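Local coordinates for DUF3809 domain-containing protein (Deinococcus radiodurans, PDB 3NQN) that is of unknown function but binds calcium ions and belongs to a family with a Bet v 1-like fold, at residues A19-A31 with S68-R80. Numbering follows the deposited sequence. Where two conformers were deposited one is given.
Sequences AAALAFVREPAAA and SEIVRTPQGAELR
Arg26 reaches from helix 18-26 to the Pro74-Gln75 turn of the hairpin formed by strands 60-73 and 76-81. Arg26 CA and CG lie against the Ala77 methyl, each 4.0 Å from Ala77 CB, and CG also brushes Gly76 O. With CG anti to the carbonyl carbon (chi1 -73°) and the chain extended from CG to NE, CD passes Gly76 O and the guanidinium is delivered edge-on to the turn. NE donates to Gly76 O (3.0 Å), and NH2 makes a short, fairly straight bond to Thr73 O (2.6 Å, 162°), in the plane of that carbonyl. Both oxygens already accept from the backbone pair Thr73–Gly76 that closes the hairpin. In this Bet v 1-like protein, helix segment 19-26 runs nearly parallel to strand segment 76-80, at 17°, and packs through Val25 on strands 90-99 and 104-114. Leu22 CD2 covers one face of the guanidinium; on the opposite face the Arg72 guanidinium stacks over CZ, tilted somewhat from parallel, and Arg26 NH1 comes 3.3 Å from Arg72 NH2, two donors with no hydrogen bond between them. A leucine in place of Arg26 would probably leave both turn carbonyls without their side-chain donor and Arg72 without its stacking partner. Nearby, Pro28 CG meets Ile70 CD1 at 3.6 Å.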
ATOM      1  N   ALA A  19     -11.809 -24.364  28.794  1.00 40.27           N
ATOM      2  CA  ALA A  19     -11.870 -24.933  27.446  1.00 41.08           C
ATOM      3  C   ALA A  19     -12.168 -23.847  26.424  1.00 39.21           C
ATOM      4  O   ALA A  19     -11.524 -23.769  25.368  1.00 39.76           O
ATOM      5  CB  ALA A  19     -12.944 -26.066  27.370  1.00 41.97           C
ATOM      6  N   ALA A  20     -13.128 -22.990  26.744  1.00 38.18           N
ATOM      7  CA  ALA A  20     -13.509 -21.916  25.847  1.00 35.00           C
ATOM      8  C   ALA A  20     -12.364 -20.894  25.682  1.00 35.19           C
ATOM      9  O   ALA A  20     -12.143 -20.376  24.583  1.00 34.02           O
ATOM     10  CB  ALA A  20     -14.752 -21.233  26.348  1.00 35.59           C
ATOM     11  N   ALA A  21     -11.671 -20.585  26.780  1.00 34.46           N
ATOM     12  CA  ALA A  21     -10.567 -19.634  26.750  1.00 34.28           C
ATOM     13  C   ALA A  21      -9.427 -20.171  25.864  1.00 32.07           C
ATOM     14  O   ALA A  21      -8.872 -19.440  25.060  1.00 32.48           O
ATOM     15  CB  ALA A  21     -10.065 -19.341  28.183  1.00 30.80           C
ATOM     16  N   LEU A  22      -9.125 -21.464  25.991  1.00 37.15           N
ATOM     17  CA  LEU A  22      -8.120 -22.127  25.125  1.00 36.43           C
ATOM     18  C   LEU A  22      -8.508 -22.021  23.655  1.00 38.04           C
ATOM     19  O   LEU A  22      -7.679 -21.696  22.816  1.00 38.50           O
ATOM     20  CB  LEU A  22      -7.974 -23.605  25.494  1.00 39.30           C
ATOM     21  CG  LEU A  22      -6.906 -24.021  26.470  1.00 45.33           C
ATOM     22  CD1 LEU A  22      -7.081 -25.512  26.826  1.00 51.22           C
ATOM     23  CD2 LEU A  22      -5.527 -23.768  25.876  1.00 41.93           C
ATOM     24  N   ALA A  23      -9.784 -22.305  23.343  1.00 38.07           N
ATOM     25  CA  ALA A  23     -10.273 -22.243  21.974  1.00 36.79           C
ATOM     26  C   ALA A  23     -10.196 -20.827  21.418  1.00 36.90           C
ATOM     27  O   ALA A  23      -9.852 -20.619  20.252  1.00 36.81           O
ATOM     28  CB  ALA A  23     -11.725 -22.766  21.893  1.00 39.80           C
ATOM     29  N   PHE A  24     -10.545 -19.864  22.252  1.00 35.84           N
ATOM     30  CA  PHE A  24     -10.540 -18.443  21.884  1.00 33.65           C
ATOM     31  C   PHE A  24      -9.124 -17.947  21.514  1.00 31.29           C
ATOM     32  O   PHE A  24      -8.926 -17.333  20.470  1.00 34.25           O
ATOM     33  CB  PHE A  24     -11.108 -17.636  23.063  1.00 33.80           C
ATOM     34  CG  PHE A  24     -11.092 -16.151  22.870  1.00 33.68           C
ATOM     35  CD1 PHE A  24     -12.139 -15.511  22.249  1.00 38.64           C
ATOM     36  CD2 PHE A  24     -10.080 -15.385  23.409  1.00 31.21           C
ATOM     37  CE1 PHE A  24     -12.145 -14.135  22.114  1.00 34.43           C
ATOM     38  CE2 PHE A  24     -10.087 -14.004  23.280  1.00 31.49           C
ATOM     39  CZ  PHE A  24     -11.118 -13.390  22.626  1.00 37.39           C
ATOM     40  N   VAL A  25      -8.145 -18.241  22.354  1.00 31.61           N
ATOM     41  CA  VAL A  25      -6.773 -17.770  22.099  1.00 30.19           C
ATOM     42  C   VAL A  25      -6.105 -18.505  20.951  1.00 32.19           C
ATOM     43  O   VAL A  25      -5.135 -17.997  20.370  1.00 34.97           O
ATOM     44  CB  VAL A  25      -5.854 -17.830  23.382  1.00 29.77           C
ATOM     45  CG1 VAL A  25      -6.430 -16.917  24.511  1.00 29.96           C
ATOM     46  CG2 VAL A  25      -5.674 -19.246  23.851  1.00 33.68           C
ATOM     47  N   ARG A  26      -6.609 -19.687  20.612  1.00 32.72           N
ATOM     48  CA  ARG A  26      -5.999 -20.499  19.550  1.00 32.50           C
ATOM     49  C   ARG A  26      -6.533 -20.198  18.172  1.00 36.77           C
ATOM     50  O   ARG A  26      -5.959 -20.665  17.182  1.00 37.67           O
ATOM     51  CB  ARG A  26      -6.150 -21.984  19.845  1.00 32.12           C
ATOM     52  CG  ARG A  26      -5.242 -22.461  20.962  1.00 28.59           C
ATOM     53  CD  ARG A  26      -5.571 -23.839  21.398  1.00 33.30           C
ATOM     54  NE  ARG A  26      -4.519 -24.397  22.237  1.00 36.74           N
ATOM     55  CZ  ARG A  26      -4.645 -25.503  22.965  1.00 39.44           C
ATOM     56  NH1 ARG A  26      -5.788 -26.180  22.972  1.00 38.69           N
ATOM     57  NH2 ARG A  26      -3.626 -25.937  23.687  1.00 39.46           N
ATOM     58  N   GLU A  27      -7.639 -19.444  18.090  1.00 36.37           N
ATOM     59  CA  GLU A  27      -8.211 -19.078  16.801  0.50 38.10           C
ATOM     60  C   GLU A  27      -8.153 -17.558  16.624  1.00 36.79           C
ATOM     61  O   GLU A  27      -8.899 -16.819  17.275  1.00 35.21           O
ATOM     62  CB  GLU A  27      -9.648 -19.595  16.669  0.50 40.71           C
ATOM     63  CG  GLU A  27     -10.189 -19.476  15.248  0.50 43.56           C
ATOM     64  CD  GLU A  27     -11.493 -20.220  15.034  0.50 47.53           C
ATOM     65  OE1 GLU A  27     -11.993 -20.858  15.988  0.50 47.22           O
ATOM     66  OE2 GLU A  27     -12.017 -20.164  13.899  0.50 44.45           O
ATOM     67  N   PRO A  28      -7.250 -17.080  15.739  1.00 37.64           N
ATOM     68  CA  PRO A  28      -7.085 -15.646  15.568  1.00 37.72           C
ATOM     69  C   PRO A  28      -8.380 -14.910  15.202  1.00 35.74           C
ATOM     70  O   PRO A  28      -8.590 -13.804  15.657  1.00 38.86           O
ATOM     71  CB  PRO A  28      -6.045 -15.534  14.430  1.00 39.98           C
ATOM     72  CG  PRO A  28      -6.015 -16.826  13.788  1.00 41.64           C
ATOM     73  CD  PRO A  28      -6.415 -17.843  14.794  1.00 39.32           C
ATOM     74  N   ALA A  29      -9.235 -15.538  14.407  1.00 36.85           N
ATOM     75  CA  ALA A  29     -10.527 -14.930  14.016  1.00 37.70           C
ATOM     76  C   ALA A  29     -11.427 -14.660  15.231  1.00 34.96           C
ATOM     77  O   ALA A  29     -12.300 -13.810  15.175  1.00 38.72           O
ATOM     78  CB  ALA A  29     -11.256 -15.831  12.987  1.00 36.43           C
ATOM     79  N   ALA A  30     -11.230 -15.425  16.307  1.00 35.72           N
ATOM     80  CA  ALA A  30     -11.960 -15.219  17.575  1.00 34.41           C
ATOM     81  C   ALA A  30     -11.256 -14.165  18.412  1.00 33.66           C
ATOM     82  O   ALA A  30     -11.818 -13.131  18.741  1.00 33.11           O
ATOM     83  CB  ALA A  30     -12.032 -16.531  18.353  1.00 34.94           C
ATOM     84  N   ALA A  31     -10.000 -14.433  18.733  1.00 33.32           N
ATOM     85  CA  ALA A  31      -9.202 -13.553  19.606  1.00 31.37           C
ATOM     86  C   ALA A  31      -9.056 -12.140  19.058  1.00 30.88           C
ATOM     87  O   ALA A  31      -9.112 -11.187  19.815  1.00 32.18           O
ATOM     88  CB  ALA A  31      -7.803 -14.174  19.853  1.00 30.63           C
ATOM     89  N   SER A  68       2.676 -13.172  10.653  1.00 30.89           N
ATOM     90  CA  SER A  68       3.136 -13.985  11.766  1.00 32.11           C
ATOM     91  C   SER A  68       2.597 -15.418  11.697  1.00 32.07           C
ATOM     92  O   SER A  68       1.478 -15.657  11.266  1.00 34.81           O
ATOM     93  CB  SER A  68       2.713 -13.363  13.078  1.00 29.83           C
ATOM     94  OG  SER A  68       3.254 -12.055  13.246  1.00 30.74           O
ATOM     95  N   GLU A  69       3.409 -16.347  12.164  1.00 32.52           N
ATOM     96  CA  GLU A  69       3.057 -17.757  12.228  1.00 32.76           C
ATOM     97  C   GLU A  69       2.254 -18.011  13.495  1.00 33.06           C
ATOM     98  O   GLU A  69       2.588 -17.486  14.572  1.00 28.69           O
ATOM     99  CB  GLU A  69       4.345 -18.589  12.247  1.00 35.51           C
ATOM    100  CG  GLU A  69       4.150 -20.092  12.359  1.00 47.93           C
ATOM    101  CD  GLU A  69       5.468 -20.831  12.580  1.00 59.82           C
ATOM    102  OE1 GLU A  69       6.508 -20.153  12.785  1.00 69.61           O
ATOM    103  OE2 GLU A  69       5.462 -22.085  12.571  1.00 64.49           O
ATOM    104  N   ILE A  70       1.175 -18.783  13.368  1.00 30.97           N
ATOM    105  CA  ILE A  70       0.354 -19.150  14.521  1.00 30.60           C
ATOM    106  C   ILE A  70       0.905 -20.454  15.082  1.00 32.19           C
ATOM    107  O   ILE A  70       1.056 -21.431  14.353  1.00 35.00           O
ATOM    108  CB  ILE A  70      -1.109 -19.394  14.124  1.00 33.77           C
ATOM    109  CG1 ILE A  70      -1.701 -18.171  13.433  1.00 34.71           C
ATOM    110  CG2 ILE A  70      -1.945 -19.769  15.351  1.00 32.37           C
ATOM    111  CD1 ILE A  70      -3.007 -18.497  12.693  1.00 34.81           C
ATOM    112  N   VAL A  71       1.259 -20.443  16.356  1.00 29.81           N
ATOM    113  CA  VAL A  71       1.831 -21.608  17.016  1.00 28.07           C
ATOM    114  C   VAL A  71       0.970 -22.008  18.188  1.00 28.55           C
ATOM    115  O   VAL A  71       0.796 -21.252  19.118  1.00 28.67           O
ATOM    116  CB  VAL A  71       3.237 -21.320  17.540  1.00 25.91           C
ATOM    117  CG1 VAL A  71       3.784 -22.572  18.251  1.00 28.22           C
ATOM    118  CG2 VAL A  71       4.180 -20.861  16.367  1.00 26.04           C
ATOM    119  N   ARG A  72       0.435 -23.212  18.122  1.00 29.37           N
ATOM    120  CA  ARG A  72      -0.422 -23.755  19.145  1.00 32.15           C
ATOM    121  C   ARG A  72       0.439 -24.362  20.248  1.00 28.37           C
ATOM    122  O   ARG A  72       1.307 -25.189  19.981  1.00 31.13           O
ATOM    123  CB  ARG A  72      -1.298 -24.834  18.520  1.00 33.94           C
ATOM    124  CG  ARG A  72      -2.233 -25.551  19.452  1.00 41.68           C
ATOM    125  CD  ARG A  72      -2.954 -26.696  18.699  1.00 51.83           C
ATOM    126  NE  ARG A  72      -4.010 -27.297  19.513  1.00 61.80           N
ATOM    127  CZ  ARG A  72      -3.798 -28.210  20.462  1.00 70.79           C
ATOM    128  NH1 ARG A  72      -2.562 -28.639  20.724  1.00 73.58           N
ATOM    129  NH2 ARG A  72      -4.825 -28.697  21.152  1.00 72.65           N
ATOM    130  N   THR A  73       0.178 -23.955  21.476  1.00 28.35           N
ATOM    131  CA  THR A  73       0.944 -24.418  22.631  1.00 29.09           C
ATOM    132  C   THR A  73       0.041 -25.124  23.644  1.00 27.76           C
ATOM    133  O   THR A  73      -1.178 -25.069  23.542  1.00 29.90           O
ATOM    134  CB  THR A  73       1.627 -23.227  23.297  1.00 28.98           C
ATOM    135  OG1 THR A  73       0.630 -22.267  23.653  1.00 30.10           O
ATOM    136  CG2 THR A  73       2.636 -22.588  22.313  1.00 31.40           C
ATOM    137  N   PRO A  74       0.637 -25.778  24.644  1.00 28.52           N
ATOM    138  CA  PRO A  74      -0.206 -26.527  25.584  1.00 30.13           C
ATOM    139  C   PRO A  74      -1.211 -25.676  26.380  1.00 28.78           C
ATOM    140  O   PRO A  74      -2.315 -26.143  26.643  1.00 32.34           O
ATOM    141  CB  PRO A  74       0.821 -27.201  26.505  1.00 29.88           C
ATOM    142  CG  PRO A  74       2.001 -27.383  25.643  1.00 30.55           C
ATOM    143  CD  PRO A  74       2.051 -26.176  24.750  1.00 27.78           C
ATOM    144  N   GLN A  75      -0.862 -24.431  26.707  1.00 29.43           N
ATOM    145  CA  GLN A  75      -1.740 -23.531  27.479  0.50 30.30           C
ATOM    146  C   GLN A  75      -2.431 -22.476  26.618  1.00 29.91           C
ATOM    147  O   GLN A  75      -3.153 -21.628  27.134  1.00 29.03           O
ATOM    148  CB  GLN A  75      -0.934 -22.774  28.526  0.50 30.33           C
ATOM    149  CG  GLN A  75      -0.088 -23.598  29.420  0.50 30.44           C
ATOM    150  CD  GLN A  75       0.453 -22.774  30.546  0.50 35.53           C
ATOM    151  OE1 GLN A  75       1.605 -22.339  30.514  0.50 32.58           O
ATOM    152  NE2 GLN A  75      -0.408 -22.445  31.497  0.50 36.82           N
ATOM    153  N   GLY A  76      -2.173 -22.481  25.314  1.00 29.63           N
ATOM    154  CA  GLY A  76      -2.771 -21.463  24.444  1.00 30.94           C
ATOM    155  C   GLY A  76      -2.192 -21.423  23.043  1.00 31.20           C
ATOM    156  O   GLY A  76      -2.311 -22.376  22.294  1.00 29.27           O
ATOM    157  N   ALA A  77      -1.556 -20.310  22.704  1.00 30.60           N
ATOM    158  CA  ALA A  77      -1.013 -20.115  21.370  1.00 30.57           C
ATOM    159  C   ALA A  77      -0.104 -18.908  21.356  1.00 29.53           C
ATOM    160  O   ALA A  77      -0.186 -18.039  22.244  1.00 28.72           O
ATOM    161  CB  ALA A  77      -2.156 -19.915  20.358  1.00 29.72           C
ATOM    162  N   GLU A  78       0.747 -18.840  20.340  1.00 29.30           N
ATOM    163  CA  GLU A  78       1.613 -17.686  20.116  1.00 27.73           C
ATOM    164  C   GLU A  78       1.517 -17.227  18.678  1.00 30.13           C
ATOM    165  O   GLU A  78       1.125 -17.999  17.786  1.00 30.09           O
ATOM    166  CB  GLU A  78       3.081 -18.052  20.319  1.00 29.40           C
ATOM    167  CG  GLU A  78       3.485 -18.437  21.689  1.00 29.90           C
ATOM    168  CD  GLU A  78       4.945 -18.851  21.738  1.00 36.35           C
ATOM    169  OE1 GLU A  78       5.800 -18.153  21.119  1.00 32.60           O
ATOM    170  OE2 GLU A  78       5.242 -19.858  22.388  1.00 47.63           O
ATOM    171  N   LEU A  79       1.902 -15.970  18.456  1.00 29.81           N
ATOM    172  CA  LEU A  79       2.228 -15.473  17.120  1.00 31.62           C
ATOM    173  C   LEU A  79       3.725 -15.254  17.100  1.00 31.83           C
ATOM    174  O   LEU A  79       4.282 -14.600  17.998  1.00 33.42           O
ATOM    175  CB  LEU A  79       1.535 -14.143  16.815  1.00 31.10           C
ATOM    176  CG  LEU A  79       0.014 -14.153  16.726  1.00 33.82           C
ATOM    177  CD1 LEU A  79      -0.470 -12.790  16.337  1.00 27.86           C
ATOM    178  CD2 LEU A  79      -0.483 -15.210  15.729  1.00 27.21           C
ATOM    179  N   ARG A  80       4.381 -15.826  16.107  1.00 31.43           N
ATOM    180  CA  ARG A  80       5.804 -15.634  15.906  1.00 31.98           C
ATOM    181  C   ARG A  80       6.027 -14.966  14.540  1.00 30.84           C
ATOM    182  O   ARG A  80       5.577 -15.464  13.537  1.00 31.90           O
ATOM    183  CB  ARG A  80       6.524 -16.955  15.995  1.00 35.51           C
ATOM    184  CG  ARG A  80       6.505 -17.519  17.384  1.00 31.55           C
ATOM    185  CD  ARG A  80       7.252 -18.813  17.483  1.00 36.76           C
ATOM    186  NE  ARG A  80       7.067 -19.411  18.802  1.00 37.85           N
ATOM    187  CZ  ARG A  80       7.287 -20.689  19.083  1.00 49.96           C
ATOM    188  NH1 ARG A  80       7.712 -21.527  18.136  1.00 52.58           N
ATOM    189  NH2 ARG A  80       7.087 -21.135  20.310  1.00 52.88           N
TER